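Local coordinates for protein aspartate aminotransferase (PDB 4H51) that probably transfers the amino group between L-aspartate and 2-oxoglutarate, using pyridoxal 5'-phosphate as cofactor and working as a homodimer, at residues Gln225-Ser230 / Leu258-Phe263; Ile140-Pro145 / Val192-Gln197; His196-Asn201 / Asp241-Ala246; Gln114-Thr119 / Ser271-Thr276. All coordinates share one frame; numbering follows the deposited sequence.

Contact 1: residues Gln225-Ser230 / Leu258-Phe263; sequences QVFFDS and LLAQSF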
loop_
_atom_site.group_PDB
_atom_site.type_symbol
_atom_site.label_atom_id
_atom_site.label_comp_id
_atom_site.label_asym_id
_atom_site.label_seq_id
_atom_site.Cartn_x
_atom_site.Cartn_y
_atom_site.Cartn_z
ATOM N N GLN B 225 0.235 13.207 22.912
ATOM C CA GLN B 225 0.947 12.790 21.696
ATOM C C GLN B 225 0.519 13.651 20.532
ATOM O O GLN B 225 -0.699 13.745 20.198
ATOM C CB GLN B 225 0.653 11.337 21.352
ATOM C CG GLN B 225 1.309 10.845 20.056
ATOM C CD GLN B 225 2.814 10.716 20.159
ATOM O OE1 GLN B 225 3.344 10.130 21.129
ATOM N NE2 GLN B 225 3.539 11.297 19.182
ATOM N N VAL B 226 1.507 14.230 19.868
ATOM C CA VAL B 226 1.244 14.965 18.599
ATOM C C VAL B 226 1.486 14.065 17.387
ATOM O O VAL B 226 2.565 13.477 17.229
ATOM C CB VAL B 226 2.110 16.246 18.504
ATOM C CG1 VAL B 226 1.983 16.911 17.152
ATOM C CG2 VAL B 226 1.755 17.254 19.619
ATOM N N PHE B 227 0.513 14.030 16.490
ATOM C CA PHE B 227 0.608 13.356 15.185
ATOM C C PHE B 227 0.320 14.380 14.083
ATOM O O PHE B 227 -0.812 14.751 13.850
ATOM C CB PHE B 227 -0.390 12.193 15.134
ATOM C CG PHE B 227 -0.240 11.245 13.978
ATOM C CD1 PHE B 227 0.781 11.330 13.085
ATOM C CD2 PHE B 227 -1.160 10.203 13.838
ATOM C CE1 PHE B 227 0.931 10.427 12.042
ATOM C CE2 PHE B 227 -1.034 9.285 12.820
ATOM C CZ PHE B 227 0.019 9.386 11.908
ATOM N N PHE B 228 1.360 14.842 13.409
ATOM C CA PHE B 228 1.233 15.780 12.300
ATOM C C PHE B 228 0.879 15.051 11.021
ATOM O O PHE B 228 1.475 14.028 10.676
ATOM C CB PHE B 228 2.525 16.587 12.080
ATOM C CG PHE B 228 2.677 17.785 12.975
ATOM C CD1 PHE B 228 1.797 18.864 12.862
ATOM C CD2 PHE B 228 3.738 17.890 13.874
ATOM C CE1 PHE B 228 1.968 19.988 13.662
ATOM C CE2 PHE B 228 3.898 18.983 14.671
ATOM C CZ PHE B 228 2.974 20.038 14.584
ATOM N N ASP B 229 -0.102 15.583 10.311
ATOM C CA ASP B 229 -0.435 15.139 8.976
ATOM C C ASP B 229 0.139 16.234 8.080
ATOM O O ASP B 229 -0.320 17.396 8.140
ATOM C CB ASP B 229 -1.954 15.032 8.802
ATOM C CG ASP B 229 -2.367 14.426 7.470
ATOM O OD1 ASP B 229 -1.525 14.454 6.534
ATOM O OD2 ASP B 229 -3.529 13.944 7.346
ATOM N N SER B 230 1.183 15.905 7.325
ATOM C CA SER B 230 1.898 16.863 6.490
ATOM C C SER B 230 1.785 16.516 5.005
ATOM O O SER B 230 2.662 15.881 4.426
ATOM C CB SER B 230 3.369 16.930 6.959
ATOM O OG SER B 230 4.080 17.847 6.184
ATOM N N LEU B 258 5.200 12.486 15.917
ATOM C CA LEU B 258 4.911 11.507 14.922
ATOM C C LEU B 258 4.382 12.306 13.713
ATOM O O LEU B 258 3.540 13.215 13.877
ATOM C CB LEU B 258 3.847 10.537 15.400
ATOM C CG LEU B 258 3.551 9.272 14.568
ATOM C CD1 LEU B 258 4.773 8.388 14.510
ATOM C CD2 LEU B 258 2.340 8.475 15.113
ATOM N N LEU B 259 4.889 11.986 12.534
ATOM C CA LEU B 259 4.566 12.754 11.308
ATOM C C LEU B 259 4.341 11.849 10.082
ATOM O O LEU B 259 5.145 10.960 9.783
ATOM C CB LEU B 259 5.622 13.857 11.038
ATOM C CG LEU B 259 5.293 14.938 9.977
ATOM C CD1 LEU B 259 5.810 16.324 10.372
ATOM C CD2 LEU B 259 5.871 14.462 8.660
ATOM N N ALA B 260 3.211 12.119 9.392
ATOM C CA ALA B 260 2.766 11.481 8.151
ATOM C C ALA B 260 3.009 12.427 6.997
ATOM O O ALA B 260 2.423 13.519 6.939
ATOM C CB ALA B 260 1.269 11.162 8.217
ATOM N N GLN B 261 3.870 12.039 6.077
ATOM C CA GLN B 261 4.288 12.904 4.977
ATOM C C GLN B 261 3.836 12.351 3.638
ATOM O O GLN B 261 3.944 11.145 3.392
ATOM C CB GLN B 261 5.807 12.988 5.030
ATOM C CG GLN B 261 6.491 13.729 3.933
ATOM C CD GLN B 261 7.994 13.676 4.096
ATOM O OE1 GLN B 261 8.574 12.578 4.121
ATOM N NE2 GLN B 261 8.645 14.861 4.136
ATOM N N SER B 262 3.392 13.252 2.754
ATOM C CA SER B 262 2.990 12.893 1.407
ATOM C C SER B 262 3.807 13.635 0.360
ATOM O O SER B 262 4.136 14.778 0.564
ATOM C CB SER B 262 1.555 13.308 1.163
ATOM O OG SER B 262 1.162 12.977 -0.169
ATOM N N PHE B 263 4.107 12.978 -0.749
ATOM C CA PHE B 263 4.634 13.668 -1.910
ATOM C C PHE B 263 3.632 13.735 -3.079
ATOM O O PHE B 263 4.018 14.098 -4.211
ATOM C CB PHE B 263 5.940 12.995 -2.375
ATOM C CG PHE B 263 7.085 13.242 -1.445
ATOM C CD1 PHE B 263 7.905 14.361 -1.613
ATOM C CD2 PHE B 263 7.285 12.423 -0.321
ATOM C CE1 PHE B 263 8.934 14.626 -0.713
ATOM C CE2 PHE B 263 8.297 12.693 0.601
ATOM C CZ PHE B 263 9.140 13.781 0.402
HETATM O O HOH W 1 0.352 13.211 4.755
HETATM O O HOH W 2 4.083 17.272 2.480
HETATM O O HOH W 3 6.192 17.092 4.291
#

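Contact 2: residues Ile140-Pro145 / Val192-Gln197; sequences IYLSDP and VFILHQ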
loop_
_atom_site.group_PDB
_atom_site.type_symbol
_atom_site.label_atom_id
_atom_site.label_comp_id
_atom_site.label_asym_id
_atom_site.label_seq_id
_atom_site.Cartn_x
_atom_site.Cartn_y
_atom_site.Cartn_z
ATOM N N ILE B 140 -8.583 10.215 20.634
ATOM C CA ILE B 140 -7.761 10.672 19.561
ATOM C C ILE B 140 -8.562 11.788 18.936
ATOM O O ILE B 140 -9.754 11.596 18.614
ATOM C CB ILE B 140 -7.338 9.532 18.586
ATOM C CG1 ILE B 140 -6.528 10.037 17.404
ATOM C CG2 ILE B 140 -8.562 8.762 18.051
ATOM C CD1 ILE B 140 -5.671 8.925 16.787
ATOM N N TYR B 141 -7.910 12.949 18.785
ATOM C CA TYR B 141 -8.570 14.162 18.388
ATOM C C TYR B 141 -8.328 14.596 16.955
ATOM O O TYR B 141 -7.208 14.677 16.501
ATOM C CB TYR B 141 -8.158 15.289 19.325
ATOM C CG TYR B 141 -8.846 15.280 20.650
ATOM C CD1 TYR B 141 -8.357 14.542 21.739
ATOM C CD2 TYR B 141 -9.953 16.062 20.848
ATOM C CE1 TYR B 141 -9.032 14.542 22.941
ATOM C CE2 TYR B 141 -10.612 16.106 22.049
ATOM C CZ TYR B 141 -10.162 15.345 23.090
ATOM O OH TYR B 141 -10.858 15.451 24.270
ATOM N N LEU B 142 -9.417 14.943 16.284
ATOM C CA LEU B 142 -9.404 15.502 14.948
ATOM C C LEU B 142 -9.898 16.950 14.983
ATOM O O LEU B 142 -10.690 17.308 15.821
ATOM C CB LEU B 142 -10.350 14.668 14.082
ATOM C CG LEU B 142 -10.068 13.163 13.926
ATOM C CD1 LEU B 142 -11.119 12.502 13.018
ATOM C CD2 LEU B 142 -8.673 12.962 13.342
ATOM N N SER B 143 -9.456 17.775 14.043
ATOM C CA SER B 143 -9.941 19.135 13.937
ATOM C C SER B 143 -11.418 19.172 13.476
ATOM O O SER B 143 -11.890 18.344 12.694
ATOM C CB SER B 143 -9.048 19.971 13.009
ATOM O OG SER B 143 -9.070 19.481 11.676
ATOM N N ASP B 144 -12.122 20.168 13.982
ATOM C CA ASP B 144 -13.462 20.507 13.537
ATOM C C ASP B 144 -13.426 21.612 12.506
ATOM O O ASP B 144 -13.288 22.770 12.845
ATOM C CB ASP B 144 -14.262 21.009 14.734
ATOM C CG ASP B 144 -15.657 21.501 14.344
ATOM O OD1 ASP B 144 -16.196 21.017 13.317
ATOM O OD2 ASP B 144 -16.152 22.414 15.032
ATOM N N PRO B 145 -13.548 21.282 11.229
ATOM C CA PRO B 145 -13.675 20.037 10.537
ATOM C C PRO B 145 -12.265 19.576 10.077
ATOM O O PRO B 145 -11.287 20.272 10.323
ATOM C CB PRO B 145 -14.489 20.462 9.320
ATOM C CG PRO B 145 -13.925 21.731 8.966
ATOM C CD PRO B 145 -13.477 22.389 10.254
ATOM N N VAL B 192 -4.170 11.729 22.126
ATOM C CA VAL B 192 -3.548 11.874 20.821
ATOM C C VAL B 192 -4.220 12.982 20.019
ATOM O O VAL B 192 -5.454 13.010 19.954
ATOM C CB VAL B 192 -3.633 10.582 20.027
ATOM C CG1 VAL B 192 -2.853 10.755 18.708
ATOM C CG2 VAL B 192 -3.041 9.427 20.818
ATOM N N PHE B 193 -3.440 13.898 19.438
ATOM C CA PHE B 193 -3.982 14.963 18.599
ATOM C C PHE B 193 -3.399 14.870 17.210
ATOM O O PHE B 193 -2.166 14.961 17.044
ATOM C CB PHE B 193 -3.670 16.332 19.164
ATOM C CG PHE B 193 -4.564 16.721 20.291
ATOM C CD1 PHE B 193 -4.411 16.131 21.544
ATOM C CD2 PHE B 193 -5.614 17.582 20.085
ATOM C CE1 PHE B 193 -5.259 16.463 22.577
ATOM C CE2 PHE B 193 -6.458 17.900 21.113
ATOM C CZ PHE B 193 -6.295 17.309 22.365
ATOM N N ILE B 194 -4.283 14.727 16.220
ATOM C CA ILE B 194 -3.896 14.845 14.800
ATOM C C ILE B 194 -4.021 16.310 14.388
ATOM O O ILE B 194 -5.113 16.858 14.343
ATOM C CB ILE B 194 -4.712 13.910 13.923
ATOM C CG1 ILE B 194 -4.471 12.457 14.352
ATOM C CG2 ILE B 194 -4.389 14.122 12.434
ATOM C CD1 ILE B 194 -5.163 11.422 13.482
ATOM N N LEU B 195 -2.864 16.906 14.082
ATOM C CA LEU B 195 -2.700 18.284 13.629
ATOM C C LEU B 195 -2.255 18.387 12.183
ATOM O O LEU B 195 -1.366 17.693 11.761
ATOM C CB LEU B 195 -1.673 18.956 14.502
ATOM C CG LEU B 195 -1.948 18.883 16.027
ATOM C CD1 LEU B 195 -0.779 19.546 16.710
ATOM C CD2 LEU B 195 -3.303 19.573 16.398
ATOM N N HIS B 196 -2.871 19.293 11.413
ATOM C CA HIS B 196 -2.422 19.564 10.068
ATOM C C HIS B 196 -1.244 20.471 10.157
ATOM O O HIS B 196 -1.363 21.598 10.696
ATOM C CB HIS B 196 -3.515 20.262 9.256
ATOM C CG HIS B 196 -4.801 19.463 9.113
ATOM N ND1 HIS B 196 -5.307 19.106 7.905
ATOM C CD2 HIS B 196 -5.658 18.944 10.055
ATOM C CE1 HIS B 196 -6.467 18.434 8.095
ATOM N NE2 HIS B 196 -6.674 18.316 9.401
ATOM N N GLN B 197 -0.124 20.006 9.585
ATOM C CA GLN B 197 1.158 20.675 9.692
ATOM C C GLN B 197 1.144 22.057 9.017
ATOM O O GLN B 197 1.681 23.021 9.569
ATOM C CB GLN B 197 2.265 19.760 9.135
ATOM C CG GLN B 197 3.636 19.998 9.723
ATOM C CD GLN B 197 4.352 21.220 9.162
ATOM O OE1 GLN B 197 5.094 21.890 9.869
ATOM N NE2 GLN B 197 4.200 21.447 7.897
HETATM O O HOH W 4 -7.307 16.515 12.395
#

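Contact 3: residues His196-Asn201 / Asp241-Ala246; sequences HQCAHN and DTDAYA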
loop_
_atom_site.group_PDB
_atom_site.type_symbol
_atom_site.label_atom_id
_atom_site.label_comp_id
_atom_site.label_asym_id
_atom_site.label_seq_id
_atom_site.Cartn_x
_atom_site.Cartn_y
_atom_site.Cartn_z
ATOM N N HIS B 196 -2.871 19.293 11.413
ATOM C CA HIS B 196 -2.422 19.564 10.068
ATOM C C HIS B 196 -1.244 20.471 10.157
ATOM O O HIS B 196 -1.363 21.598 10.696
ATOM C CB HIS B 196 -3.515 20.262 9.256
ATOM C CG HIS B 196 -4.801 19.463 9.113
ATOM N ND1 HIS B 196 -5.307 19.106 7.905
ATOM C CD2 HIS B 196 -5.658 18.944 10.055
ATOM C CE1 HIS B 196 -6.467 18.434 8.095
ATOM N NE2 HIS B 196 -6.674 18.316 9.401
ATOM N N GLN B 197 -0.124 20.006 9.585
ATOM C CA GLN B 197 1.158 20.675 9.692
ATOM C C GLN B 197 1.144 22.057 9.017
ATOM O O GLN B 197 1.681 23.021 9.569
ATOM C CB GLN B 197 2.265 19.760 9.135
ATOM C CG GLN B 197 3.636 19.998 9.723
ATOM C CD GLN B 197 4.352 21.220 9.162
ATOM O OE1 GLN B 197 5.094 21.890 9.869
ATOM N NE2 GLN B 197 4.200 21.447 7.897
ATOM N N CYS B 198 0.485 22.142 7.861
ATOM C CA CYS B 198 0.201 23.411 7.192
ATOM C C CYS B 198 -0.898 23.134 6.161
ATOM O O CYS B 198 -1.202 21.973 5.870
ATOM C CB CYS B 198 1.476 24.002 6.560
ATOM S SG CYS B 198 2.033 23.126 5.088
ATOM N N ALA B 199 -1.462 24.174 5.569
ATOM C CA ALA B 199 -2.463 24.025 4.491
ATOM C C ALA B 199 -3.616 23.135 4.936
ATOM O O ALA B 199 -3.896 22.091 4.384
ATOM C CB ALA B 199 -1.838 23.527 3.187
ATOM N N HIS B 200 -4.271 23.563 6.007
ATOM C CA HIS B 200 -5.401 22.837 6.543
ATOM C C HIS B 200 -6.383 22.431 5.492
ATOM O O HIS B 200 -6.774 23.249 4.625
ATOM C CB HIS B 200 -6.108 23.694 7.606
ATOM C CG HIS B 200 -7.115 22.913 8.401
ATOM N ND1 HIS B 200 -8.422 22.935 8.141
ATOM C CD2 HIS B 200 -6.933 22.011 9.446
ATOM C CE1 HIS B 200 -9.063 22.083 8.972
ATOM N NE2 HIS B 200 -8.153 21.523 9.778
ATOM N N ASN B 201 -6.784 21.165 5.562
ATOM C CA ASN B 201 -7.797 20.571 4.704
ATOM C C ASN B 201 -8.996 20.251 5.587
ATOM O O ASN B 201 -8.896 19.383 6.465
ATOM C CB ASN B 201 -7.243 19.333 4.019
ATOM C CG ASN B 201 -8.286 18.600 3.173
ATOM O OD1 ASN B 201 -9.440 19.009 3.102
ATOM N ND2 ASN B 201 -7.902 17.485 2.598
ATOM N N ASP B 241 10.803 25.480 3.548
ATOM C CA ASP B 241 11.301 25.899 4.860
ATOM C C ASP B 241 10.241 26.610 5.675
ATOM O O ASP B 241 10.005 26.259 6.845
ATOM C CB ASP B 241 12.554 26.762 4.735
ATOM C CG ASP B 241 13.804 25.941 4.481
ATOM O OD1 ASP B 241 13.898 24.752 4.837
ATOM O OD2 ASP B 241 14.733 26.512 3.933
ATOM N N THR B 242 9.575 27.601 5.075
ATOM C CA THR B 242 8.535 28.317 5.805
ATOM C C THR B 242 7.412 27.404 6.240
ATOM O O THR B 242 6.905 27.545 7.367
ATOM C CB THR B 242 7.943 29.491 4.998
ATOM O OG1 THR B 242 9.000 30.397 4.653
ATOM C CG2 THR B 242 6.890 30.243 5.813
ATOM N N ASP B 243 7.040 26.459 5.369
ATOM C CA ASP B 243 5.874 25.596 5.631
ATOM C C ASP B 243 6.139 24.556 6.685
ATOM O O ASP B 243 5.213 24.118 7.288
ATOM C CB ASP B 243 5.322 24.950 4.408
ATOM C CG ASP B 243 4.585 25.917 3.524
ATOM O OD1 ASP B 243 4.458 27.113 3.868
ATOM O OD2 ASP B 243 4.145 25.424 2.481
ATOM N N ALA B 244 7.402 24.284 6.977
ATOM C CA ALA B 244 7.822 23.318 8.012
ATOM C C ALA B 244 7.905 23.890 9.417
ATOM O O ALA B 244 8.344 23.209 10.352
ATOM C CB ALA B 244 9.176 22.732 7.618
ATOM N N TYR B 245 7.507 25.147 9.609
ATOM C CA TYR B 245 7.694 25.805 10.888
ATOM C C TYR B 245 7.120 25.003 12.051
ATOM O O TYR B 245 7.764 24.818 13.077
ATOM C CB TYR B 245 7.062 27.214 10.865
ATOM C CG TYR B 245 7.305 27.965 12.142
ATOM C CD1 TYR B 245 8.493 28.689 12.315
ATOM C CD2 TYR B 245 6.394 27.948 13.201
ATOM C CE1 TYR B 245 8.743 29.380 13.479
ATOM C CE2 TYR B 245 6.651 28.637 14.377
ATOM C CZ TYR B 245 7.852 29.335 14.518
ATOM O OH TYR B 245 8.152 30.051 15.670
ATOM N N ALA B 246 5.906 24.491 11.891
ATOM C CA ALA B 246 5.225 23.885 13.019
ATOM C C ALA B 246 5.957 22.631 13.485
ATOM O O ALA B 246 6.284 22.481 14.658
ATOM C CB ALA B 246 3.747 23.617 12.692
HETATM O O HOH W 5 3.953 24.766 9.651
#

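Contact 4: residues Gln114-Thr119 / Ser271-Thr276; sequences QTLSGT and SERAGT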
loop_
_atom_site.group_PDB
_atom_site.type_symbol
_atom_site.label_atom_id
_atom_site.label_comp_id
_atom_site.label_asym_id
_atom_site.label_seq_id
_atom_site.Cartn_x
_atom_site.Cartn_y
_atom_site.Cartn_z
ATOM N N GLN B 114 9.213 4.202 4.870
ATOM C CA GLN B 114 8.429 4.535 3.704
ATOM C C GLN B 114 7.010 3.968 3.863
ATOM O O GLN B 114 6.812 2.863 4.393
ATOM C CB GLN B 114 9.133 3.999 2.421
ATOM C CG GLN B 114 8.372 4.252 1.136
ATOM C CD GLN B 114 9.062 3.720 -0.066
ATOM O OE1 GLN B 114 10.269 3.508 -0.018
ATOM N NE2 GLN B 114 8.313 3.539 -1.184
ATOM N N THR B 115 6.026 4.714 3.403
ATOM C CA THR B 115 4.624 4.337 3.511
ATOM C C THR B 115 3.912 4.486 2.175
ATOM O O THR B 115 4.441 5.074 1.244
ATOM C CB THR B 115 3.896 5.247 4.522
ATOM O OG1 THR B 115 4.007 6.630 4.064
ATOM C CG2 THR B 115 4.502 5.076 5.951
ATOM N N LEU B 116 2.671 3.985 2.109
ATOM C CA LEU B 116 1.829 4.205 0.935
ATOM C C LEU B 116 1.275 5.636 0.959
ATOM O O LEU B 116 0.102 5.870 1.233
ATOM C CB LEU B 116 0.713 3.158 0.846
ATOM C CG LEU B 116 1.073 1.884 0.062
ATOM C CD1 LEU B 116 1.231 2.206 -1.422
ATOM C CD2 LEU B 116 2.314 1.151 0.603
ATOM N N SER B 117 2.143 6.590 0.661
ATOM C CA SER B 117 1.811 7.998 0.652
ATOM C C SER B 117 1.368 8.468 2.046
ATOM O O SER B 117 1.612 7.771 3.058
ATOM C CB SER B 117 0.773 8.291 -0.444
ATOM O OG SER B 117 1.173 9.470 -1.141
ATOM N N GLY B 118 0.696 9.601 2.101
ATOM C CA GLY B 118 0.264 10.168 3.369
ATOM C C GLY B 118 -0.859 9.399 4.000
ATOM O O GLY B 118 -0.936 9.303 5.207
ATOM N N THR B 119 -1.766 8.861 3.195
ATOM C CA THR B 119 -2.857 8.084 3.751
ATOM C C THR B 119 -2.241 6.880 4.451
ATOM O O THR B 119 -2.587 6.588 5.579
ATOM C CB THR B 119 -3.882 7.587 2.705
ATOM O OG1 THR B 119 -4.414 8.674 1.916
ATOM C CG2 THR B 119 -5.009 6.781 3.394
ATOM N N SER B 271 -0.384 9.297 -8.148
ATOM C CA SER B 271 -0.594 7.899 -8.494
ATOM C C SER B 271 0.501 6.957 -8.024
ATOM O O SER B 271 0.328 5.763 -8.117
ATOM C CB SER B 271 -0.763 7.724 -10.001
ATOM O OG SER B 271 0.440 8.112 -10.628
ATOM N N GLU B 272 1.634 7.455 -7.567
ATOM C CA GLU B 272 2.740 6.566 -7.195
ATOM C C GLU B 272 2.887 6.317 -5.677
ATOM O O GLU B 272 3.668 5.446 -5.254
ATOM C CB GLU B 272 4.042 7.083 -7.778
ATOM C CG GLU B 272 4.016 7.194 -9.313
ATOM C CD GLU B 272 3.403 5.978 -10.015
ATOM O OE1 GLU B 272 3.734 4.780 -9.706
ATOM O OE2 GLU B 272 2.544 6.201 -10.894
ATOM N N ARG B 273 2.129 7.055 -4.879
ATOM C CA ARG B 273 1.922 6.746 -3.481
ATOM C C ARG B 273 3.224 6.749 -2.675
ATOM O O ARG B 273 3.569 5.756 -2.026
ATOM C CB ARG B 273 1.209 5.402 -3.302
ATOM C CG ARG B 273 0.139 5.042 -4.352
ATOM C CD ARG B 273 -0.982 6.036 -4.486
ATOM N NE ARG B 273 -1.742 6.213 -3.231
ATOM C CZ ARG B 273 -1.947 7.349 -2.588
ATOM N NH1 ARG B 273 -1.450 8.500 -3.066
ATOM N NH2 ARG B 273 -2.618 7.335 -1.435
ATOM N N ALA B 274 3.909 7.884 -2.676
ATOM C CA ALA B 274 5.218 8.012 -1.992
ATOM C C ALA B 274 5.035 8.860 -0.741
ATOM O O ALA B 274 4.651 10.040 -0.819
ATOM C CB ALA B 274 6.259 8.646 -2.911
ATOM N N GLY B 275 5.338 8.267 0.405
ATOM C CA GLY B 275 5.172 8.944 1.700
ATOM C C GLY B 275 6.137 8.389 2.727
ATOM O O GLY B 275 6.806 7.379 2.484
ATOM N N THR B 276 6.182 9.030 3.895
ATOM C CA THR B 276 6.863 8.462 5.031
ATOM C C THR B 276 6.082 8.629 6.323
ATOM O O THR B 276 5.245 9.533 6.483
ATOM C CB THR B 276 8.267 9.088 5.287
ATOM O OG1 THR B 276 8.147 10.443 5.755
ATOM C CG2 THR B 276 9.171 9.056 4.009
HETATM O O HOH W 6 5.472 3.877 -1.099
HETATM O O HOH W 7 2.757 10.080 -3.692
#

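Contact 1: residues Gln225-Ser230 / Leu258-Phe263
L258 lays its CD2 methyl over the middle of the F227 ring, 3.8 Å from the ring centroid and 7° off the normal, a clean CH-pi contact. The ring can take this place because F227 CG stands anti to the backbone N (chi1 -169°), which brings the ring alongside L258 and A260. CE1 at its rim lies 3.9 Å from A260 CB. On the face of the sheet that carries F228 and S230, L259 splits its branches: CD1 lies 3.7 Å from F228 CB, while CD2 rests on S230 CB.

The two strands run parallel, 11° apart, and five backbone bonds alternate between them, the first from L258 N to V226 O. The V226 carbonyl takes a second bond from Q225 NE2, which comes in above the carbonyl plane; Q225 OE1 bonds W21 of the second subunit. A water joins D229 OD1 to A260 O.

The contact is thus apolar in its middle, at F227, L258, A260, F228 and L259, with the polar groups of D229, S230 and S262 toward the C-terminal end. There S262 OG bonds S264 N and the cofactor phosphate on position 265, and D229 OD2, bonded to H150, lies close to N1 of the cofactor.

Contact 2: residues Ile140-Pro145 / Val192-Gln197
The Y141 and F193 rings lie flat on one another in an offset stack, planes 2° apart and centroids 4.4 Å from each other. F193 CZ sits over one face of the tyrosine ring, displaced toward the rim and 3.5 Å from Y141 CD1. The face of F193 turned to the tyrosine also takes Y141 CB, 3.8 Å from the phenyl centroid, so the overlap covers the root of the tyrosine side chain as well as its ring. At the edge of the Y141 ring, in its plane, lies V192 O. Both residues hold CG anti to the carbonyl carbon (chi1 -78° and -79°), and this matched rotation is what lets two bridge partners stack so evenly.

On the other face of the sheet I140 and V192 run side by side, CD1 of the isoleucine 3.9 Å from V192 CG1. I194 CD1 fills in next to them, touching L142 CD2 at 3.8 Å.

Two backbone bonds join these parallel strands, Y141 N to V192 O and I194 N to Y141 O. Beyond them the strands splay, and a water takes over, accepting from S143 N and donating to I194 O. S143 OG, bonded to P145 O, also meets H200 NE2, while H196 NE2 turns to T146 OG1.

Strand 162-169 flanks strand 140-144, and strand 225-230 flanks 192-196, which places the pair inside the mixed sheet. Helix 148-156 covers the I140, L142 and I194 side through H150 and V154.

Contact 3: residues His196-Asn201 / Asp241-Ala246
From the 196-201 side, Q197 and C198 make the contact, against D243 and A246, just where the chain leaves strand 192-196. Q197 comes first. Its CG lies anti to the backbone N (chi1 -153°) and the chain then bends at chi2, which carries the amide across to the turn between helices 240-243 and 245-252. NE2 donates to D243 O over 2.9 Å, the acceptor lying in the plane of the amide while the donor is tilted 34° from the carbonyl plane. OE1 faces the start of the next helix, 3.6 Å from A246 CB, and takes a hydrogen bond from A247 N. One water lies within bonding distance of Q197 O and D243 O and accepts from A246 N at 3.0 Å.

C198 follows with SG between its own backbone N and carbonyl carbon (chi1 73°). From there the sulfur packs against the D243 side chain, 3.8 Å from D243 CB. The carboxylate itself is engaged elsewhere, with OD1 bonded to S237 OG. Further along the loop, N201 ND2 reaches O3 of the cofactor on position 265 and N201 OD1 reaches R392.

One buried amide therefore serves both sides of the helix break: its N-H satisfies a carbonyl at the end of the first helix, and its oxygen accepts an N-H from the first turn of the second. Such paired use fixes which way round the amide lies.

Contact 4: residues Gln114-Thr119 / Ser271-Thr276
The phosphate-binding cup of the cofactor is put together here, where strand 110-116 turns into helix 117-129 beside the start of strand 274-280. R273 lays its guanidinium against S117: CB of the serine sits over one face, offset toward the rim, 3.4 Å from R273 NH1. The arginine gets there by folding at chi2 and chi3.

R273 NH1 bonds OP2 of the cofactor phosphate on position 265. S117 OG and G118 N both bond OP3, and T119 OG1 bonds OP1; S117 OG also bonds S264 OG, and T119 OG1 also bonds T303 of the second subunit. The remaining nitrogens of the guanidinium are held by the second subunit, NE by C304 O and NH2 by Y302 O.

Behind the cup the strands are antiparallel but strongly splayed. T115 N donates to G275 O at 2.9 Å, and the return bond from G275 N is weak. T115 OG1 turns back to S117 O over 2.8 Å, bracing the bend into the helix, with L116 at the centre of an inverse gamma turn. G275, without a side chain, lets its CA come within 3.6 Å of S117 CA. One water collects Q114 NE2, T115 O and R273 O, while Q114 OE1 bonds Y89 N; another water accepts from A274 N at 2.7 Å and donates to S117 OG.

A helix N-terminus whose serine, glycine and threonine meet the phosphate, with an arginine from the loop leading into the neighbouring strand, is the classic cofactor phosphate site of fold-type I aminotransferases.

All four contacts are buried, and contacts 1, 2 and 4 belong to one mixed sheet. Strands 225-230 and 192-196 are neighbours, tying contact 1 to contact 2, while strands 258-262 and 274-280 tie contact 1 to contact 4 through backbone pairing, as of F263 N with A274 O, and the Q261 to T276 side-chain bond. Contact 2, about 20 Å between centres from contact 4, is mainly apolar and aromatic. Contact 3 continues from its strand at H196 and Q197, but joins loop to helix break through one amide and a water. Contact 4 is mainly polar, built round the cofactor phosphate. It meets the second subunit through several residues, contact 1 through Q225.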